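Local coordinates for trafficking protein particle complex subunit 3 (Naegleria fowleri, PDB 6AQ3) that probably serves as a subunit of a TRAPP tethering complex in vesicle traffic, and carries a covalently bound palmitic acid, at residues L141-I146 with C169-D174; E163-K168 with R180-E185. All blocks are in the same frame, centred on the assembly; numbering follows the deposited sequence.

Two neighbouring contacts in one chain illustrate how chemistry follows place in a fold. Interaction 2 pairs the two strands, 160-168 and 177-186, of a hairpin; interaction 1 joins the loop that links these strands to the loop leading into helix 146-157. The two thus share the hairpin and touch where the Tyr-142 ring lies nearly parallel to that of Tyr-166. In interaction 1, Leu-141, Tyr-143 and Cys-169 are buried, and apolar packing alone holds the loops together, their polar groups being served within each loop or by neighbouring parts of the chain. Interaction 2 adds backbone hydrogen bonds: Cys-164 and Val-181 are buried on one sheet face, while a salt-bridge network occupies the other, partly exposed face.

Interaction 1. Residues L141-I146 with C169-D174; sequences LYYSNI and CPLLGD
Leu-172 and Tyr-142 cross at about a right angle, and their meeting is one of two close apolar contacts between these loops. Methyl CD1 of Leu-172 approaches CE1 of Tyr-142 obliquely to the ring, at 3.6 Å, while its other methyl, CD2, lies 3.4 Å from the carbonyl O of Leu-141. The branched end of one leucine therefore rests against both a ring and a carbonyl. In the second contact, CD1 of Leu-171 lies 3.6 Å from CB of Tyr-143. With CG of Tyr-143 anti to the backbone N (chi1 -173°), the ring leads away from the opposite loop, toward Val-39 and Val-130, and the leucine methyl meets the root of the side chain.

These leucine methyl contacts form the tight part, with Leu-141 and Tyr-143 buried. Cys-169 is buried too, but its contact is looser: CB stands at the edge of the Tyr-142 ring, 4.4 Å from CD1. The solvent side belongs to Gly-173, which is exposed and takes a positive phi of 92°. Loop 169-174 is closed internally, by a 2.9 Å bond from Leu-172 N to Cys-169 O and by Asp-174 OD2, whose anti lone pair receives Cys-169 N at 2.8 Å. The facing loop has its own type I turn, Tyr-142 to Asn-145, and the Tyr-142 hydroxyl is hydrogen-bonded to Arg-140. With the Tyr-142 amide and Tyr-143 carbonyl bonded to Asn-53 and Tyr-35, shape and apolar surface carry this junction between the hairpin loop and the approach to helix 146-157.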
loop_
_atom_site.group_PDB
_atom_site.type_symbol
_atom_site.label_atom_id
_atom_site.label_comp_id
_atom_site.label_asym_id
_atom_site.label_seq_id
_atom_site.Cartn_x
_atom_site.Cartn_y
_atom_site.Cartn_z
ATOM N N LEU C 141 -10.434 -15.247 8.425
ATOM C CA LEU C 141 -10.052 -14.004 7.768
ATOM C C LEU C 141 -9.453 -14.315 6.405
ATOM O O LEU C 141 -8.638 -15.235 6.261
ATOM C CB LEU C 141 -9.010 -13.265 8.613
ATOM C CG LEU C 141 -8.257 -12.110 7.965
ATOM C CD1 LEU C 141 -9.168 -10.900 7.880
ATOM C CD2 LEU C 141 -6.971 -11.810 8.761
ATOM N N TYR C 142 -9.858 -13.557 5.398
ATOM C CA TYR C 142 -9.199 -13.634 4.097
ATOM C C TYR C 142 -8.319 -12.396 3.973
ATOM O O TYR C 142 -8.724 -11.354 3.434
ATOM C CB TYR C 142 -10.210 -13.768 2.967
ATOM C CG TYR C 142 -10.771 -15.165 2.863
ATOM C CD1 TYR C 142 -9.924 -16.259 2.653
ATOM C CD2 TYR C 142 -12.153 -15.397 2.938
ATOM C CE1 TYR C 142 -10.433 -17.559 2.540
ATOM C CE2 TYR C 142 -12.680 -16.700 2.829
ATOM C CZ TYR C 142 -11.806 -17.771 2.631
ATOM O OH TYR C 142 -12.288 -19.052 2.521
ATOM N N TYR C 143 -7.082 -12.554 4.450
ATOM C CA TYR C 143 -6.133 -11.455 4.582
ATOM C C TYR C 143 -6.030 -10.609 3.316
ATOM O O TYR C 143 -5.935 -9.380 3.396
ATOM C CB TYR C 143 -4.765 -12.027 4.946
ATOM C CG TYR C 143 -3.738 -10.973 5.282
ATOM C CD1 TYR C 143 -3.637 -10.449 6.568
ATOM C CD2 TYR C 143 -2.892 -10.484 4.303
ATOM C CE1 TYR C 143 -2.680 -9.470 6.877
ATOM C CE2 TYR C 143 -1.968 -9.528 4.588
ATOM C CZ TYR C 143 -1.862 -9.019 5.871
ATOM O OH TYR C 143 -0.930 -8.051 6.111
ATOM N N SER C 144 -6.049 -11.245 2.139
ATOM C CA SER C 144 -5.881 -10.571 0.854
ATOM C C SER C 144 -7.194 -10.307 0.122
ATOM O O SER C 144 -7.181 -10.167 -1.106
ATOM C CB SER C 144 -4.981 -11.390 -0.059
ATOM O OG SER C 144 -3.698 -11.499 0.484
ATOM N N ASN C 145 -8.309 -10.162 0.848
ATOM C CA ASN C 145 -9.610 -10.076 0.194
ATOM C C ASN C 145 -9.729 -8.862 -0.715
ATOM O O ASN C 145 -10.560 -8.870 -1.639
ATOM C CB ASN C 145 -10.731 -10.041 1.226
ATOM C CG ASN C 145 -11.944 -10.848 0.780
ATOM O OD1 ASN C 145 -11.802 -11.809 0.028
ATOM N ND2 ASN C 145 -13.132 -10.484 1.271
ATOM N N ILE C 146 -8.887 -7.843 -0.506
ATOM C CA ILE C 146 -8.870 -6.683 -1.389
ATOM C C ILE C 146 -8.719 -7.101 -2.854
ATOM O O ILE C 146 -9.170 -6.387 -3.756
ATOM C CB ILE C 146 -7.757 -5.717 -0.951
ATOM C CG1 ILE C 146 -7.964 -4.347 -1.583
ATOM C CG2 ILE C 146 -6.394 -6.261 -1.366
ATOM C CD1 ILE C 146 -7.212 -3.248 -0.864
ATOM N N CYS C 169 -6.637 -20.284 1.185
ATOM C CA CYS C 169 -5.505 -19.386 1.477
ATOM C C CYS C 169 -4.510 -20.097 2.394
ATOM O O CYS C 169 -4.927 -20.672 3.413
ATOM C CB CYS C 169 -5.972 -18.075 2.127
ATOM S SG CYS C 169 -4.700 -16.748 2.295
ATOM N N PRO C 170 -3.220 -20.107 2.054
ATOM C CA PRO C 170 -2.240 -20.788 2.924
ATOM C C PRO C 170 -2.150 -20.228 4.336
ATOM O O PRO C 170 -1.797 -20.974 5.257
ATOM C CB PRO C 170 -0.911 -20.640 2.158
ATOM C CG PRO C 170 -1.187 -19.769 0.997
ATOM C CD PRO C 170 -2.666 -19.805 0.729
ATOM N N LEU C 171 -2.491 -18.960 4.562
ATOM C CA LEU C 171 -2.504 -18.471 5.938
ATOM C C LEU C 171 -3.505 -19.220 6.808
ATOM O O LEU C 171 -3.382 -19.193 8.039
ATOM C CB LEU C 171 -2.830 -16.969 5.991
ATOM C CG LEU C 171 -1.812 -16.028 5.350
ATOM C CD1 LEU C 171 -2.322 -14.606 5.396
ATOM C CD2 LEU C 171 -0.481 -16.160 6.093
ATOM N N LEU C 172 -4.501 -19.864 6.206
ATOM C CA LEU C 172 -5.481 -20.650 6.937
ATOM C C LEU C 172 -5.167 -22.136 6.901
ATOM O O LEU C 172 -5.995 -22.941 7.329
ATOM C CB LEU C 172 -6.881 -20.395 6.365
ATOM C CG LEU C 172 -7.308 -18.928 6.166
ATOM C CD1 LEU C 172 -8.473 -18.860 5.235
ATOM C CD2 LEU C 172 -7.679 -18.264 7.489
ATOM N N GLY C 173 -3.977 -22.510 6.447
ATOM C CA GLY C 173 -3.573 -23.899 6.380
ATOM C C GLY C 173 -3.858 -24.587 5.071
ATOM O O GLY C 173 -3.613 -25.797 4.962
ATOM N N ASP C 174 -4.334 -23.858 4.061
ATOM C CA ASP C 174 -4.572 -24.452 2.754
ATOM C C ASP C 174 -3.256 -24.581 1.990
ATOM O O ASP C 174 -2.266 -23.910 2.289
ATOM C CB ASP C 174 -5.581 -23.615 1.963
ATOM C CG ASP C 174 -6.938 -23.535 2.652
ATOM O OD1 ASP C 174 -7.379 -24.575 3.176
ATOM O OD2 ASP C 174 -7.541 -22.439 2.712
#

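Interaction 2. Residues E163-K168 with R180-E185; sequences ECEYKK and RVRLKE
The torsions of Arg-182 and Glu-165 bring a guanidinium and a carboxylate together over one face of this antiparallel hairpin. Arg-182 bends at its third torsion (chi3 -72°), carrying its head across to strand 160-168, and Glu-165 places CG between its backbone N and carbonyl carbon (chi1 59°) and then bends at chi2. The arginine grips side-on: NE and NH2 both donate to OE2 of Glu-165, each at 2.9 Å, and this oxygen lies in the guanidinium plane. Glu-163, extended beyond CG, reaches the same head differently. Its OE2 receives NH2 at 3.0 Å through the anti lone pair, from a position tilted out of the guanidinium plane, with the carboxylate turned 80° from that plane; CB of Glu-163 lies over one guanidinium face. Lys-184 crosses Glu-163 at a slant, CE 3.4 Å from OE1, its NZ remaining beyond salt-bridge distance.

Beneath these groups the strands are joined by paired backbone bonds. Glu-163 with Arg-182 and Glu-165 with Arg-180 are hydrogen-bonded pairs, the latter including Arg-180 N to Glu-165 O at 2.8 Å. Between them Cys-164 and Val-181 form a non-hydrogen-bonded pair on the other face, where SG of Cys-164 meets CG2 of Val-181 at 3.9 Å and the cysteine also packs on Cys-148 and Ile-151 of helix 146-157. The guanidinium of Arg-180 leads away to Ser-118 and Glu-116 on the adjoining strand 116-121 and to the carbonyl O of Asn-109, just after strand 106-108. The in-plane double grip on Glu-165 and the tilted bond to Glu-163 together fix the rotation of the Arg-182 guanidinium, and its shared charge would be expected to ease the repulsion between the two acids, favouring their ionised forms.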
loop_
_atom_site.group_PDB
_atom_site.type_symbol
_atom_site.label_atom_id
_atom_site.label_comp_id
_atom_site.label_asym_id
_atom_site.label_seq_id
_atom_site.Cartn_x
_atom_site.Cartn_y
_atom_site.Cartn_z
ATOM N N GLU C 163 -19.286 -12.127 -9.275
ATOM C CA GLU C 163 -19.032 -12.394 -7.869
ATOM C C GLU C 163 -17.668 -13.077 -7.772
ATOM O O GLU C 163 -17.349 -13.973 -8.566
ATOM C CB GLU C 163 -20.138 -13.265 -7.270
ATOM C CG GLU C 163 -21.407 -12.481 -6.932
ATOM C CD GLU C 163 -22.568 -13.371 -6.502
ATOM O OE1 GLU C 163 -23.726 -12.926 -6.590
ATOM O OE2 GLU C 163 -22.335 -14.532 -6.130
ATOM N N CYS C 164 -16.849 -12.629 -6.833
ATOM C CA CYS C 164 -15.463 -13.074 -6.729
ATOM C C CYS C 164 -15.100 -13.227 -5.257
ATOM O O CYS C 164 -15.116 -12.237 -4.512
ATOM C CB CYS C 164 -14.531 -12.079 -7.422
ATOM S SG CYS C 164 -12.812 -12.556 -7.346
ATOM N N GLU C 165 -14.785 -14.457 -4.836
ATOM C CA GLU C 165 -14.516 -14.740 -3.431
ATOM C C GLU C 165 -13.334 -15.687 -3.273
ATOM O O GLU C 165 -13.029 -16.498 -4.154
ATOM C CB GLU C 165 -15.731 -15.342 -2.714
ATOM C CG GLU C 165 -16.236 -16.649 -3.332
ATOM C CD GLU C 165 -17.266 -16.431 -4.444
ATOM O OE1 GLU C 165 -17.784 -15.296 -4.562
ATOM O OE2 GLU C 165 -17.571 -17.395 -5.196
ATOM N N TYR C 166 -12.665 -15.553 -2.128
ATOM C CA TYR C 166 -11.594 -16.463 -1.754
ATOM C C TYR C 166 -12.180 -17.807 -1.333
ATOM O O TYR C 166 -13.216 -17.875 -0.666
ATOM C CB TYR C 166 -10.768 -15.871 -0.602
ATOM C CG TYR C 166 -9.378 -15.414 -0.995
ATOM C CD1 TYR C 166 -8.329 -16.334 -1.125
ATOM C CD2 TYR C 166 -9.111 -14.059 -1.231
ATOM C CE1 TYR C 166 -7.046 -15.925 -1.497
ATOM C CE2 TYR C 166 -7.831 -13.625 -1.605
ATOM C CZ TYR C 166 -6.812 -14.560 -1.732
ATOM O OH TYR C 166 -5.566 -14.122 -2.090
ATOM N N LYS C 167 -11.522 -18.880 -1.737
ATOM C CA LYS C 167 -11.895 -20.212 -1.294
ATOM C C LYS C 167 -10.801 -20.913 -0.503
ATOM O O LYS C 167 -11.114 -21.681 0.408
ATOM C CB LYS C 167 -12.296 -21.079 -2.501
ATOM C CG LYS C 167 -13.400 -20.458 -3.358
ATOM C CD LYS C 167 -14.774 -21.057 -3.067
ATOM C CE LYS C 167 -15.640 -20.127 -2.214
ATOM N NZ LYS C 167 -17.020 -20.669 -2.014
ATOM N N LYS C 168 -9.532 -20.680 -0.826
ATOM C CA LYS C 168 -8.422 -21.307 -0.130
ATOM C C LYS C 168 -7.304 -20.286 0.018
ATOM O O LYS C 168 -7.065 -19.499 -0.900
ATOM C CB LYS C 168 -7.941 -22.558 -0.881
ATOM C CG LYS C 168 -8.924 -23.715 -0.793
ATOM C CD LYS C 168 -8.636 -24.842 -1.770
ATOM C CE LYS C 168 -7.350 -25.573 -1.421
ATOM N NZ LYS C 168 -7.189 -26.834 -2.205
ATOM N N ARG C 180 -12.271 -17.643 -6.632
ATOM C CA ARG C 180 -13.347 -18.051 -7.520
ATOM C C ARG C 180 -13.943 -16.819 -8.182
ATOM O O ARG C 180 -14.206 -15.819 -7.508
ATOM C CB ARG C 180 -14.444 -18.781 -6.747
ATOM C CG ARG C 180 -15.481 -19.501 -7.616
ATOM C CD ARG C 180 -14.796 -20.632 -8.346
ATOM N NE ARG C 180 -15.728 -21.545 -8.984
ATOM C CZ ARG C 180 -15.360 -22.540 -9.783
ATOM N NH1 ARG C 180 -14.076 -22.753 -10.033
ATOM N NH2 ARG C 180 -16.280 -23.327 -10.330
ATOM N N VAL C 181 -14.163 -16.893 -9.493
ATOM C CA VAL C 181 -14.757 -15.798 -10.256
ATOM C C VAL C 181 -15.964 -16.357 -10.994
ATOM O O VAL C 181 -15.812 -17.274 -11.809
ATOM C CB VAL C 181 -13.764 -15.174 -11.254
ATOM C CG1 VAL C 181 -14.375 -13.954 -11.895
ATOM C CG2 VAL C 181 -12.425 -14.812 -10.553
ATOM N N ARG C 182 -17.150 -15.792 -10.732
ATOM C CA ARG C 182 -18.411 -16.255 -11.312
ATOM C C ARG C 182 -19.150 -15.107 -11.993
ATOM O O ARG C 182 -19.312 -14.031 -11.410
ATOM C CB ARG C 182 -19.290 -16.899 -10.238
ATOM C CG ARG C 182 -18.615 -18.130 -9.644
ATOM C CD ARG C 182 -19.404 -18.843 -8.562
ATOM N NE ARG C 182 -19.430 -18.074 -7.318
ATOM C CZ ARG C 182 -20.478 -17.388 -6.872
ATOM N NH1 ARG C 182 -21.620 -17.375 -7.567
ATOM N NH2 ARG C 182 -20.379 -16.728 -5.716
ATOM N N LEU C 183 -19.577 -15.338 -13.238
ATOM C CA LEU C 183 -20.346 -14.349 -13.987
ATOM C C LEU C 183 -21.823 -14.369 -13.589
ATOM O O LEU C 183 -22.476 -15.417 -13.630
ATOM C CB LEU C 183 -20.223 -14.610 -15.488
ATOM C CG LEU C 183 -21.154 -13.745 -16.336
ATOM C CD1 LEU C 183 -20.610 -12.324 -16.341
ATOM C CD2 LEU C 183 -21.293 -14.275 -17.760
ATOM N N LYS C 184 -22.349 -13.205 -13.213
ATOM C CA LYS C 184 -23.761 -13.028 -12.874
ATOM C C LYS C 184 -24.578 -12.489 -14.038
ATOM O O LYS C 184 -25.646 -13.024 -14.347
ATOM C CB LYS C 184 -23.891 -12.106 -11.655
ATOM C CG LYS C 184 -23.527 -12.793 -10.354
ATOM C CD LYS C 184 -24.469 -13.992 -10.232
ATOM C CE LYS C 184 -24.035 -15.044 -9.245
ATOM N NZ LYS C 184 -25.103 -16.087 -9.214
ATOM N N GLU C 185 -24.080 -11.462 -14.715
ATOM C CA GLU C 185 -24.759 -10.986 -15.904
ATOM C C GLU C 185 -23.824 -10.071 -16.667
ATOM O O GLU C 185 -22.985 -9.383 -16.074
ATOM C CB GLU C 185 -26.069 -10.248 -15.585
ATOM C CG GLU C 185 -25.907 -8.874 -14.971
ATOM C CD GLU C 185 -27.238 -8.217 -14.648
ATOM O OE1 GLU C 185 -28.297 -8.731 -15.082
ATOM O OE2 GLU C 185 -27.224 -7.196 -13.931
#